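Local coordinates for protein carboxylesterase YbfK (Bacillus subtilis, PDB 4CCY) that hydrolyses carboxylic esters to an alcohol and a carboxylate, as a carboxylesterase of the alpha/beta hydrolase superfamily, at residues M101-R104 with A105-A108; A76-Q80 with F81-A85; F107-W110 with M111-V114. All blocks are in the same frame, centred on the assembly; numbering follows the deposited sequence.

Contact 1. Residues M101-R104 with A105-A108; sequences METR and ADFA
Ala105 lies against Thr103 in the first turn of helix 104-118, its CB 3.8 Å from Thr103 OG1. Next along, Asp106 engages the residues before the helix with both its backbone and its carboxylate. Its amide N donates to Thr103 OG1 at 3.1 Å, nearly straight at 168°. A Thr103 chi1 of 61° puts that oxygen between its own backbone N and carbonyl carbon, where it faces the first turn. Reciprocally, Thr103 N donates to Asp106 OD2 at 3.1 Å, and the pair of bonds makes a capping box with Thr103 as N-cap. Asp106 OD2 holds a second donor, Glu102 N at 2.9 Å. The two come in differently: Glu102 N uses the anti lone pair, whereas Thr103 N stands 49° out of the carboxylate plane.

Phe107 continues the turn with a backbone bond from its N to Thr103 O. The same carbonyl oxygen, Thr103 O, sits over the centre of the Phe107 ring, 3.3 Å above its plane. Met101 comes to the rim instead, with Met101 CG 3.6 Å from Phe107 CD1. Met101 SD is 5.3 Å from the Phe107 ring centroid and at the ring edge, a Met-aromatic contact. His134 and Phe220 meet this ring too. With an alanine in place of Phe107, Met101 would probably lose its aromatic neighbour and a gap would open beneath Thr103 O.

Ala108 adds a weak backbone bond from its N to Arg104 O, while the Arg104 guanidinium turns to Gly219 O and a cation-pi contact with Tyr222. Chemically, one carboxylate oxygen satisfies two amides ahead of the helix and is fixed by them. Its negative charge at the helix N-terminal end would probably be stabilised by the helix dipole.

Contact 2. Residues A76-Q80 with F81-A85; sequences AWSSQ and FRTYA
Trp77 meets Phe81 through its carbonyl oxygen. Phe81 N donates to Trp77 O at 3.2 Å, a weak bond because the angle at the hydrogen is only 129°. Trp77 O also lies in the plane of the Phe81 ring, at its edge, 3.3 Å from Phe81 CD2. On the side-chain level, Trp77 CB rests 4.1 Å from Thr83 CG2, but the indole leads off to helix 280-290, where NE1 bonds Asn284 O.

Ser78 supplies the polar link. Its OG and Thr83 OG1 are 2.7 Å apart, a short hydroxyl-hydroxyl hydrogen bond in which either could be the donor. Thr83 OG1 stands between its own backbone N and carbonyl carbon (chi1 54°), which leaves Thr83 CG2 beside Ser78 OG at 3.3 Å. Both hydroxyls have further partners: Ser78 OG bonds Ile74 O in its own helix, and Thr83 OG1 makes a weak bond to Ser49 O on strand 42-49. These contacts lie at the turn of a beta-alpha-beta crossover, in which helix 71-80 connects strand 56-60 to its parallel neighbour 82-86. The turn is tight enough for Ser78 CA to make a C-H...O contact with Phe81 O, 3.4 Å long and 150° at the hydrogen.

Gln80 ends the segment with its carbonyl O over one face of the Phe81 ring, and His124 meets that ring roughly at right angles. The Gln80 CB lies 4.0 Å from Phe81 CD2, whereas the amide end leads away.

Contact 3. Residues F107-W110 with M111-V114; sequences FAEW and MKDV
Trp110 carries its indole over Met111 and Val114, and its atoms can be followed outward. CB and then CG pass the next amide, with Trp110 CG 3.5 Å from Met111 N. A chi1 of 168° sets CG anti to the backbone N and runs the side chain alongside that of Val114. In the five-membered ring, Trp110 NE1 lies 3.8 Å from Val114 CG2, which sits over the face, 25° off the normal, in a CH-pi contact. The NE1 hydrogen bond goes to Thr44 OG1.

All this rides on regular alpha-helical i to i+4 bonding in helix 104-118, where Val114 N bonds Trp110 O at 3.1 Å; the helix leads on to strand 123-128 of the alpha/beta hydrolase sheet. At the far end of the indole, Trp110 CZ3 touches Met111 CE at 3.6 Å. That methyl covers the six-membered ring from the same face as Val114, because the methionine chain is bent at chi2 and chi3.

On another side of the helix, Lys112 NZ and Glu109 OE2 form a salt bridge with a weak 3.3 Å bond. One water joins the two, donating to Glu109 OE2 and accepting from Lys112 NZ, while Glu109 OE1 pairs with Arg40, which also takes Asp113 OD1.

How the contacts relate
From the N terminus, contact 2 comes first, closing the short turn from helix 71-80 into strand 82-86. The chain then runs through strand 96-97 to contact 1, where the loop ahead of helix 104-118 enters its first turn, and contact 3 carries on along that helix. Contact 2 closes before the other two open; contact 3 begins on the residues where contact 1 ends, and none encloses or crosses another. Contacts 1 and 3 have Phe107 and Ala108 in common, their centres are about 8 Å apart, and Met101 SD packs on Trp110 CB at 3.3 Å. Contact 2 touches neither, its centre being about 26 Å from that of contact 1 and about 20 Å from that of contact 3.

Contact 1. Residues M101-R104 with A105-A108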
loop_
_atom_site.group_PDB
_atom_site.type_symbol
_atom_site.label_atom_id
_atom_site.label_comp_id
_atom_site.label_asym_id
_atom_site.label_seq_id
_atom_site.Cartn_x
_atom_site.Cartn_y
_atom_site.Cartn_z
ATOM N N MET A 101 -7.901 7.503 -12.573
ATOM C CA MET A 101 -6.465 7.337 -12.610
ATOM C C MET A 101 -6.196 5.995 -13.273
ATOM O O MET A 101 -6.568 4.959 -12.724
ATOM C CB MET A 101 -5.946 7.376 -11.177
ATOM C CG MET A 101 -4.467 7.633 -11.048
ATOM S SD MET A 101 -3.983 7.700 -9.328
ATOM C CE MET A 101 -4.598 6.126 -8.703
ATOM N N GLU A 102 -5.577 6.010 -14.456
ATOM C CA GLU A 102 -5.594 4.839 -15.359
ATOM C C GLU A 102 -4.257 4.216 -15.752
ATOM O O GLU A 102 -4.148 2.994 -15.862
ATOM C CB GLU A 102 -6.375 5.145 -16.636
ATOM C CG GLU A 102 -7.873 5.274 -16.407
ATOM C CD GLU A 102 -8.649 5.471 -17.686
ATOM O OE1 GLU A 102 -8.210 6.269 -18.545
ATOM O OE2 GLU A 102 -9.714 4.832 -17.815
ATOM N N THR A 103 -3.258 5.051 -16.009
ATOM C CA THR A 103 -1.980 4.569 -16.522
ATOM C C THR A 103 -0.935 4.726 -15.425
ATOM O O THR A 103 -1.163 5.446 -14.451
ATOM C CB THR A 103 -1.528 5.405 -17.720
ATOM O OG1 THR A 103 -1.378 6.758 -17.285
ATOM C CG2 THR A 103 -2.554 5.332 -18.866
ATOM N N ARG A 104 0.214 4.073 -15.585
ATOM C CA ARG A 104 1.306 4.227 -14.607
ATOM C C ARG A 104 1.841 5.665 -14.538
ATOM O O ARG A 104 2.315 6.108 -13.479
ATOM C CB ARG A 104 2.418 3.184 -14.834
ATOM C CG ARG A 104 1.910 1.755 -14.637
ATOM C CD ARG A 104 2.981 0.668 -14.747
ATOM N NE ARG A 104 3.575 0.526 -16.082
ATOM C CZ ARG A 104 3.030 -0.146 -17.098
ATOM N NH1 ARG A 104 1.849 -0.749 -16.975
ATOM N NH2 ARG A 104 3.676 -0.216 -18.252
ATOM N N ALA A 105 1.744 6.391 -15.655
ATOM C CA ALA A 105 2.063 7.821 -15.684
ATOM C C ALA A 105 1.090 8.600 -14.787
ATOM O O ALA A 105 1.520 9.417 -13.972
ATOM C CB ALA A 105 2.052 8.354 -17.114
ATOM N N ASP A 106 -0.210 8.323 -14.915
ATOM C CA ASP A 106 -1.227 8.883 -14.013
ATOM C C ASP A 106 -0.898 8.661 -12.531
ATOM O O ASP A 106 -0.972 9.604 -11.734
ATOM C CB ASP A 106 -2.607 8.273 -14.291
ATOM C CG ASP A 106 -3.194 8.696 -15.632
ATOM O OD1 ASP A 106 -2.730 9.675 -16.244
ATOM O OD2 ASP A 106 -4.145 8.025 -16.060
ATOM N N PHE A 107 -0.540 7.423 -12.165
ATOM C CA PHE A 107 -0.260 7.092 -10.766
ATOM C C PHE A 107 0.805 8.022 -10.200
ATOM O O PHE A 107 0.649 8.539 -9.098
ATOM C CB PHE A 107 0.199 5.623 -10.568
ATOM C CG PHE A 107 -0.742 4.590 -11.134
ATOM C CD1 PHE A 107 -2.112 4.857 -11.301
ATOM C CD2 PHE A 107 -0.262 3.332 -11.488
ATOM C CE1 PHE A 107 -2.965 3.895 -11.838
ATOM C CE2 PHE A 107 -1.106 2.373 -12.009
ATOM C CZ PHE A 107 -2.456 2.648 -12.183
ATOM N N ALA A 108 1.896 8.201 -10.948
ATOM C CA ALA A 108 2.997 9.059 -10.506
ATOM C C ALA A 108 2.597 10.535 -10.482
ATOM O O ALA A 108 3.024 11.274 -9.600
ATOM C CB ALA A 108 4.243 8.831 -11.351
#

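Contact 2. Residues A76-Q80 with F81-A85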
loop_
_atom_site.group_PDB
_atom_site.type_symbol
_atom_site.label_atom_id
_atom_site.label_comp_id
_atom_site.label_asym_id
_atom_site.label_seq_id
_atom_site.Cartn_x
_atom_site.Cartn_y
_atom_site.Cartn_z
ATOM N N ALA A 76 5.294 3.263 16.130
ATOM C CA ALA A 76 6.751 3.142 15.930
ATOM C C ALA A 76 7.290 4.155 14.910
ATOM O O ALA A 76 8.281 4.849 15.166
ATOM C CB ALA A 76 7.125 1.724 15.519
ATOM N N TRP A 77 6.618 4.263 13.765
ATOM C CA TRP A 77 7.118 5.113 12.687
ATOM C C TRP A 77 6.908 6.589 12.906
ATOM O O TRP A 77 7.657 7.415 12.372
ATOM C CB TRP A 77 6.562 4.666 11.348
ATOM C CG TRP A 77 6.961 3.249 10.994
ATOM C CD1 TRP A 77 8.051 2.518 11.487
ATOM C CD2 TRP A 77 6.297 2.354 10.040
ATOM N NE1 TRP A 77 8.090 1.264 10.929
ATOM C CE2 TRP A 77 7.065 1.101 10.050
ATOM C CE3 TRP A 77 5.176 2.456 9.219
ATOM C CZ2 TRP A 77 6.707 0.018 9.262
ATOM C CZ3 TRP A 77 4.835 1.361 8.423
ATOM C CH2 TRP A 77 5.577 0.173 8.446
ATOM N N SER A 78 5.911 6.935 13.716
ATOM C CA SER A 78 5.584 8.343 13.965
ATOM C C SER A 78 6.282 8.926 15.187
ATOM O O SER A 78 5.985 10.054 15.574
ATOM C CB SER A 78 4.067 8.549 14.051
ATOM O OG SER A 78 3.459 8.110 12.841
ATOM N N SER A 79 7.204 8.166 15.787
ATOM C CA SER A 79 8.104 8.717 16.797
ATOM C C SER A 79 9.143 9.589 16.105
ATOM O O SER A 79 9.474 10.668 16.591
ATOM C CB SER A 79 8.834 7.616 17.578
ATOM O OG SER A 79 7.962 6.561 17.942
ATOM N N GLN A 80 9.656 9.117 14.973
ATOM C CA GLN A 80 10.802 9.747 14.319
ATOM C C GLN A 80 10.448 10.411 13.002
ATOM O O GLN A 80 11.256 11.149 12.444
ATOM C CB GLN A 80 11.916 8.723 14.101
ATOM C CG GLN A 80 13.027 8.800 15.143
ATOM C CD GLN A 80 13.627 7.449 15.460
ATOM O OE1 GLN A 80 12.978 6.596 16.083
ATOM N NE2 GLN A 80 14.869 7.245 15.046
ATOM N N PHE A 81 9.243 10.146 12.504
ATOM C CA PHE A 81 8.813 10.701 11.223
ATOM C C PHE A 81 7.452 11.367 11.316
ATOM O O PHE A 81 6.595 10.958 12.100
ATOM C CB PHE A 81 8.788 9.616 10.139
ATOM C CG PHE A 81 10.119 8.962 9.912
ATOM C CD1 PHE A 81 11.076 9.562 9.095
ATOM C CD2 PHE A 81 10.429 7.756 10.531
ATOM C CE1 PHE A 81 12.309 8.960 8.893
ATOM C CE2 PHE A 81 11.667 7.156 10.338
ATOM C CZ PHE A 81 12.603 7.757 9.519
ATOM N N ARG A 82 7.268 12.398 10.508
ATOM C CA ARG A 82 5.944 12.911 10.237
ATOM C C ARG A 82 5.359 11.988 9.167
ATOM O O ARG A 82 5.776 12.041 8.007
ATOM C CB ARG A 82 6.026 14.357 9.744
ATOM C CG ARG A 82 4.677 15.014 9.465
ATOM C CD ARG A 82 3.848 15.222 10.728
ATOM N NE ARG A 82 2.615 15.965 10.439
ATOM C CZ ARG A 82 1.533 15.983 11.216
ATOM N NH1 ARG A 82 1.509 15.298 12.356
ATOM N NH2 ARG A 82 0.467 16.686 10.852
ATOM N N THR A 83 4.439 11.116 9.576
ATOM C CA THR A 83 3.831 10.139 8.667
ATOM C C THR A 83 2.547 10.656 8.048
ATOM O O THR A 83 1.701 11.236 8.730
ATOM C CB THR A 83 3.484 8.810 9.369
ATOM O OG1 THR A 83 2.654 9.088 10.513
ATOM C CG2 THR A 83 4.762 8.062 9.796
ATOM N N TYR A 84 2.413 10.419 6.752
ATOM C CA TYR A 84 1.221 10.749 6.003
ATOM C C TYR A 84 0.659 9.464 5.405
ATOM O O TYR A 84 1.217 8.933 4.460
ATOM C CB TYR A 84 1.565 11.712 4.884
ATOM C CG TYR A 84 2.109 13.054 5.344
ATOM C CD1 TYR A 84 1.259 14.028 5.878
ATOM C CD2 TYR A 84 3.467 13.358 5.215
ATOM C CE1 TYR A 84 1.747 15.264 6.266
ATOM C CE2 TYR A 84 3.966 14.596 5.602
ATOM C CZ TYR A 84 3.107 15.542 6.127
ATOM O OH TYR A 84 3.596 16.770 6.520
ATOM N N ALA A 85 -0.442 8.968 5.963
ATOM C CA ALA A 85 -1.065 7.749 5.457
ATOM C C ALA A 85 -2.093 8.134 4.397
ATOM O O ALA A 85 -3.128 8.755 4.695
ATOM C CB ALA A 85 -1.708 6.953 6.584
#

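Contact 3. Residues F107-W110 with M111-V114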
loop_
_atom_site.group_PDB
_atom_site.type_symbol
_atom_site.label_atom_id
_atom_site.label_comp_id
_atom_site.label_asym_id
_atom_site.label_seq_id
_atom_site.Cartn_x
_atom_site.Cartn_y
_atom_site.Cartn_z
ATOM N N PHE A 107 -0.540 7.423 -12.165
ATOM C CA PHE A 107 -0.260 7.092 -10.766
ATOM C C PHE A 107 0.805 8.022 -10.200
ATOM O O PHE A 107 0.649 8.539 -9.098
ATOM C CB PHE A 107 0.199 5.623 -10.568
ATOM C CG PHE A 107 -0.742 4.590 -11.134
ATOM C CD1 PHE A 107 -2.112 4.857 -11.301
ATOM C CD2 PHE A 107 -0.262 3.332 -11.488
ATOM C CE1 PHE A 107 -2.965 3.895 -11.838
ATOM C CE2 PHE A 107 -1.106 2.373 -12.009
ATOM C CZ PHE A 107 -2.456 2.648 -12.183
ATOM N N ALA A 108 1.896 8.201 -10.948
ATOM C CA ALA A 108 2.997 9.059 -10.506
ATOM C C ALA A 108 2.597 10.535 -10.482
ATOM O O ALA A 108 3.024 11.274 -9.600
ATOM C CB ALA A 108 4.243 8.831 -11.351
ATOM N N GLU A 109 1.761 10.957 -11.426
ATOM C CA GLU A 109 1.239 12.333 -11.400
ATOM C C GLU A 109 0.341 12.584 -10.186
ATOM O O GLU A 109 0.446 13.633 -9.543
ATOM C CB GLU A 109 0.542 12.719 -12.720
ATOM C CG GLU A 109 1.500 12.901 -13.900
ATOM C CD GLU A 109 2.542 13.992 -13.658
ATOM O OE1 GLU A 109 2.156 15.125 -13.310
ATOM O OE2 GLU A 109 3.761 13.730 -13.812
ATOM N N TRP A 110 -0.519 11.615 -9.869
ATOM C CA TRP A 110 -1.340 11.656 -8.656
ATOM C C TRP A 110 -0.479 11.883 -7.426
ATOM O O TRP A 110 -0.767 12.761 -6.627
ATOM C CB TRP A 110 -2.152 10.361 -8.499
ATOM C CG TRP A 110 -2.804 10.217 -7.136
ATOM C CD1 TRP A 110 -3.722 11.075 -6.540
ATOM C CD2 TRP A 110 -2.589 9.152 -6.151
ATOM N NE1 TRP A 110 -4.094 10.619 -5.298
ATOM C CE2 TRP A 110 -3.438 9.479 -4.997
ATOM C CE3 TRP A 110 -1.812 8.001 -6.111
ATOM C CZ2 TRP A 110 -3.497 8.663 -3.865
ATOM C CZ3 TRP A 110 -1.865 7.200 -4.954
ATOM C CH2 TRP A 110 -2.688 7.525 -3.862
ATOM N N MET A 111 0.596 11.101 -7.287
ATOM C CA MET A 111 1.476 11.205 -6.119
ATOM C C MET A 111 2.249 12.518 -6.060
ATOM O O MET A 111 2.467 13.041 -4.965
ATOM C CB MET A 111 2.423 10.001 -6.010
ATOM C CG MET A 111 3.229 9.902 -4.703
ATOM S SD MET A 111 2.319 9.984 -3.117
ATOM C CE MET A 111 0.929 8.884 -3.417
ATOM N N LYS A 112 2.675 13.041 -7.218
ATOM C CA LYS A 112 3.295 14.373 -7.273
ATOM C C LYS A 112 2.352 15.450 -6.739
ATOM O O LYS A 112 2.781 16.308 -5.973
ATOM C CB LYS A 112 3.758 14.741 -8.689
ATOM C CG LYS A 112 5.040 14.064 -9.135
ATOM C CD LYS A 112 5.514 14.659 -10.457
ATOM C CE LYS A 112 6.378 13.666 -11.211
ATOM N NZ LYS A 112 6.800 14.244 -12.515
ATOM N N ASP A 113 1.077 15.387 -7.126
ATOM C CA ASP A 113 0.053 16.315 -6.611
ATOM C C ASP A 113 -0.103 16.188 -5.092
ATOM O O ASP A 113 -0.253 17.185 -4.391
ATOM C CB ASP A 113 -1.318 16.047 -7.247
ATOM C CG ASP A 113 -1.419 16.487 -8.695
ATOM O OD1 ASP A 113 -0.458 17.058 -9.254
ATOM O OD2 ASP A 113 -2.503 16.248 -9.288
ATOM N N VAL A 114 -0.110 14.950 -4.593
ATOM C CA VAL A 114 -0.184 14.718 -3.145
ATOM C C VAL A 114 1.012 15.391 -2.459
ATOM O O VAL A 114 0.833 16.194 -1.557
ATOM C CB VAL A 114 -0.288 13.217 -2.777
ATOM C CG1 VAL A 114 -0.167 13.014 -1.277
ATOM C CG2 VAL A 114 -1.603 12.623 -3.274
HETATM O O HOH W 1 5.360 16.027 -13.932
#